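Local coordinates for protein WZI (Escherichia coli, PDB 2YNK) that probably binds capsular polysaccharide as an outer-membrane beta-barrel lectin during group 1 capsule assembly, at residues G2-D7 and Q60-L65. Residues are numbered along the deposited sequence; the frame is centred on the assembly and turned at random.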
ATOM      1  N   GLY A   2       5.290 -13.853  10.729  1.00 47.21           N
ATOM      2  CA  GLY A   2       5.101 -13.926   9.305  1.00 47.19           C
ATOM      3  C   GLY A   2       4.854 -12.597   8.637  1.00 47.25           C
ATOM      4  O   GLY A   2       5.408 -11.583   9.046  1.00 47.88           O
ATOM      5  N   LEU A   3       4.020 -12.609   7.595  1.00 46.79           N
ATOM      6  CA  LEU A   3       3.728 -11.399   6.835  1.00 45.45           C
ATOM      7  C   LEU A   3       2.780 -10.482   7.595  1.00 43.85           C
ATOM      8  O   LEU A   3       1.967 -10.939   8.397  1.00 42.00           O
ATOM      9  CB  LEU A   3       3.105 -11.748   5.487  1.00 46.34           C
ATOM     10  CG  LEU A   3       3.918 -12.672   4.581  1.00 47.13           C
ATOM     11  CD1 LEU A   3       3.229 -12.780   3.219  1.00 47.12           C
ATOM     12  CD2 LEU A   3       5.363 -12.193   4.466  1.00 45.30           C
ATOM     13  N   VAL A   4       2.912  -9.185   7.329  1.00 42.59           N
ATOM     14  CA  VAL A   4       2.049  -8.161   7.903  1.00 41.88           C
ATOM     15  C   VAL A   4       1.623  -7.267   6.736  1.00 42.16           C
ATOM     16  O   VAL A   4       2.369  -6.395   6.312  1.00 41.40           O
ATOM     17  CB  VAL A   4       2.767  -7.339   9.000  1.00 40.98           C
ATOM     18  CG1 VAL A   4       1.769  -6.511   9.802  1.00 38.88           C
ATOM     19  CG2 VAL A   4       3.560  -8.261   9.911  1.00 41.94           C
ATOM     20  N   VAL A   5       0.432  -7.535   6.201  1.00 43.77           N
ATOM     21  CA  VAL A   5      -0.088  -6.820   5.039  1.00 44.62           C
ATOM     22  C   VAL A   5      -0.518  -5.394   5.393  1.00 46.09           C
ATOM     23  O   VAL A   5      -0.602  -5.036   6.573  1.00 48.95           O
ATOM     24  CB  VAL A   5      -1.280  -7.576   4.395  1.00 44.68           C
ATOM     25  CG1 VAL A   5      -0.810  -8.902   3.809  1.00 43.60           C
ATOM     26  CG2 VAL A   5      -2.412  -7.771   5.393  1.00 44.03           C
ATOM     27  N   ASN A   6      -0.790  -4.596   4.364  1.00 44.79           N
ATOM     28  CA  ASN A   6      -1.142  -3.192   4.535  1.00 45.49           C
ATOM     29  C   ASN A   6      -2.127  -2.955   5.678  1.00 46.00           C
ATOM     30  O   ASN A   6      -3.301  -3.272   5.558  1.00 47.82           O
ATOM     31  CB  ASN A   6      -1.766  -2.620   3.251  1.00 45.90           C
ATOM     32  CG  ASN A   6      -0.880  -2.773   2.039  1.00 46.04           C
ATOM     33  OD1 ASN A   6       0.085  -3.537   2.038  1.00 50.16           O
ATOM     34  ND2 ASN A   6      -1.218  -2.053   0.987  1.00 46.83           N
ATOM     35  N   ASP A   7      -1.638  -2.409   6.788  1.00 47.58           N
ATOM     36  CA  ASP A   7      -2.493  -1.868   7.848  1.00 46.62           C
ATOM     37  C   ASP A   7      -2.128  -0.405   7.975  1.00 44.73           C
ATOM     38  O   ASP A   7      -0.956  -0.054   7.930  1.00 47.12           O
ATOM     39  CB  ASP A   7      -2.237  -2.580   9.164  1.00 49.42           C
ATOM     40  CG  ASP A   7      -3.164  -2.109  10.273  1.00 51.67           C
ATOM     41  OD1 ASP A   7      -4.396  -2.239  10.109  1.00 52.04           O
ATOM     42  OD2 ASP A   7      -2.664  -1.625  11.318  1.00 53.21           O
ATOM     43  N   GLN A  60       0.741  -4.413  20.376  1.00 51.42           N
ATOM     44  CA  GLN A  60      -0.686  -4.469  20.619  1.00 52.38           C
ATOM     45  C   GLN A  60      -1.426  -4.622  19.285  1.00 53.76           C
ATOM     46  O   GLN A  60      -2.370  -5.418  19.176  1.00 54.61           O
ATOM     47  CB  GLN A  60      -1.168  -3.217  21.346  1.00 53.25           C
ATOM     48  CG  GLN A  60      -2.630  -3.307  21.766  1.00 54.86           C
ATOM     49  CD  GLN A  60      -3.195  -2.016  22.331  1.00 55.55           C
ATOM     50  OE1 GLN A  60      -2.516  -0.991  22.399  1.00 55.70           O
ATOM     51  NE2 GLN A  60      -4.464  -2.065  22.736  1.00 56.83           N
ATOM     52  N   ARG A  61      -0.986  -3.868  18.275  1.00 52.82           N
ATOM     53  CA  ARG A  61      -1.629  -3.904  16.976  1.00 53.25           C
ATOM     54  C   ARG A  61      -1.413  -5.255  16.300  1.00 54.68           C
ATOM     55  O   ARG A  61      -2.374  -5.871  15.845  1.00 56.75           O
ATOM     56  CB  ARG A  61      -1.135  -2.753  16.089  1.00 52.45           C
ATOM     57  CG  ARG A  61      -1.896  -2.574  14.779  1.00 49.09           C
ATOM     58  CD  ARG A  61      -3.381  -2.308  14.985  1.00 49.15           C
ATOM     59  NE  ARG A  61      -4.097  -2.230  13.706  1.00 48.48           N
ATOM     60  CZ  ARG A  61      -5.419  -2.303  13.558  1.00 47.40           C
ATOM     61  NH1 ARG A  61      -6.227  -2.450  14.597  1.00 47.40           N
ATOM     62  NH2 ARG A  61      -5.944  -2.226  12.346  1.00 49.07           N
ATOM     63  N   LEU A  62      -0.165  -5.724  16.257  1.00 54.84           N
ATOM     64  CA  LEU A  62       0.148  -7.026  15.654  1.00 54.30           C
ATOM     65  C   LEU A  62      -0.610  -8.169  16.339  1.00 56.30           C
ATOM     66  O   LEU A  62      -0.909  -9.175  15.705  1.00 58.86           O
ATOM     67  CB  LEU A  62       1.647  -7.305  15.700  1.00 54.85           C
ATOM     68  CG  LEU A  62       2.589  -6.345  14.962  1.00 54.53           C
ATOM     69  CD1 LEU A  62       4.025  -6.502  15.453  1.00 53.80           C
ATOM     70  CD2 LEU A  62       2.505  -6.564  13.464  1.00 52.84           C
ATOM     71  N   SER A  63      -0.911  -8.019  17.630  1.00 57.75           N
ATOM     72  CA  SER A  63      -1.786  -8.965  18.335  1.00 56.65           C
ATOM     73  C   SER A  63      -3.207  -8.871  17.826  1.00 54.17           C
ATOM     74  O   SER A  63      -3.875  -9.881  17.676  1.00 54.58           O
ATOM     75  CB  SER A  63      -1.794  -8.707  19.838  1.00 57.61           C
ATOM     76  OG  SER A  63      -0.612  -9.193  20.429  1.00 60.79           O
ATOM     77  N   ALA A  64      -3.673  -7.651  17.596  1.00 53.06           N
ATOM     78  CA  ALA A  64      -5.003  -7.427  17.034  1.00 52.75           C
ATOM     79  C   ALA A  64      -5.099  -8.034  15.627  1.00 51.55           C
ATOM     80  O   ALA A  64      -5.952  -8.867  15.353  1.00 50.79           O
ATOM     81  CB  ALA A  64      -5.312  -5.936  16.994  1.00 50.79           C
ATOM     82  N   LEU A  65      -4.184  -7.623  14.762  1.00 50.89           N
ATOM     83  CA  LEU A  65      -4.144  -8.077  13.381  1.00 50.39           C
ATOM     84  C   LEU A  65      -4.092  -9.597  13.259  1.00 51.32           C
ATOM     85  O   LEU A  65      -4.819 -10.188  12.444  1.00 50.95           O
ATOM     86  CB  LEU A  65      -2.931  -7.463  12.668  1.00 48.36           C
ATOM     87  CG  LEU A  65      -3.057  -5.970  12.372  1.00 47.39           C
ATOM     88  CD1 LEU A  65      -1.741  -5.365  11.906  1.00 45.26           C
ATOM     89  CD2 LEU A  65      -4.145  -5.773  11.330  1.00 48.19           C
TER
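D7 and R61 approach from opposite directions, and the arginine turns its NE/NH2 edge to the carboxylate, one nitrogen for each oxygen. R61 NH2 donates to D7 OD1 at 2.7 Å and R61 NE to D7 OD2 at 2.8 Å; both bonds are nearly straight (169° and 171°). Each oxygen is met on its syn side and lies close to the guanidinium plane, but the donors, NE more than NH2, sit out of the carboxylate plane, as the two groups are turned 30° against each other. D7 OD2 has a second donor, the backbone N of L10, so the same carboxylate caps helix 8-19 from its N-cap position; that helix start would probably favour the charged form. The third guanidinium nitrogen, R61 NH1, forms a salt bridge with E451, which ties the pair to strand 444-454 of the barrel. L65 adds an apolar flank to the acid, its CD2 3.7 Å from D7 OD1 and its CD1 3.9 Å from D7 CB. Nearer the N-terminus, V4 CG1, anti to the backbone N, meets L62 CD2 (3.7 Å), and the two side chains cross at about a right angle; I37 of helix 34-42 touches both. The carbonyl O of L3 accepts from K66 NZ. A bidentate salt bridge combined with a helix N-cap thus joins the N-terminal segment to helix 49-65, among the helices that lie against the inside of the Wzi outer-membrane beta-barrel.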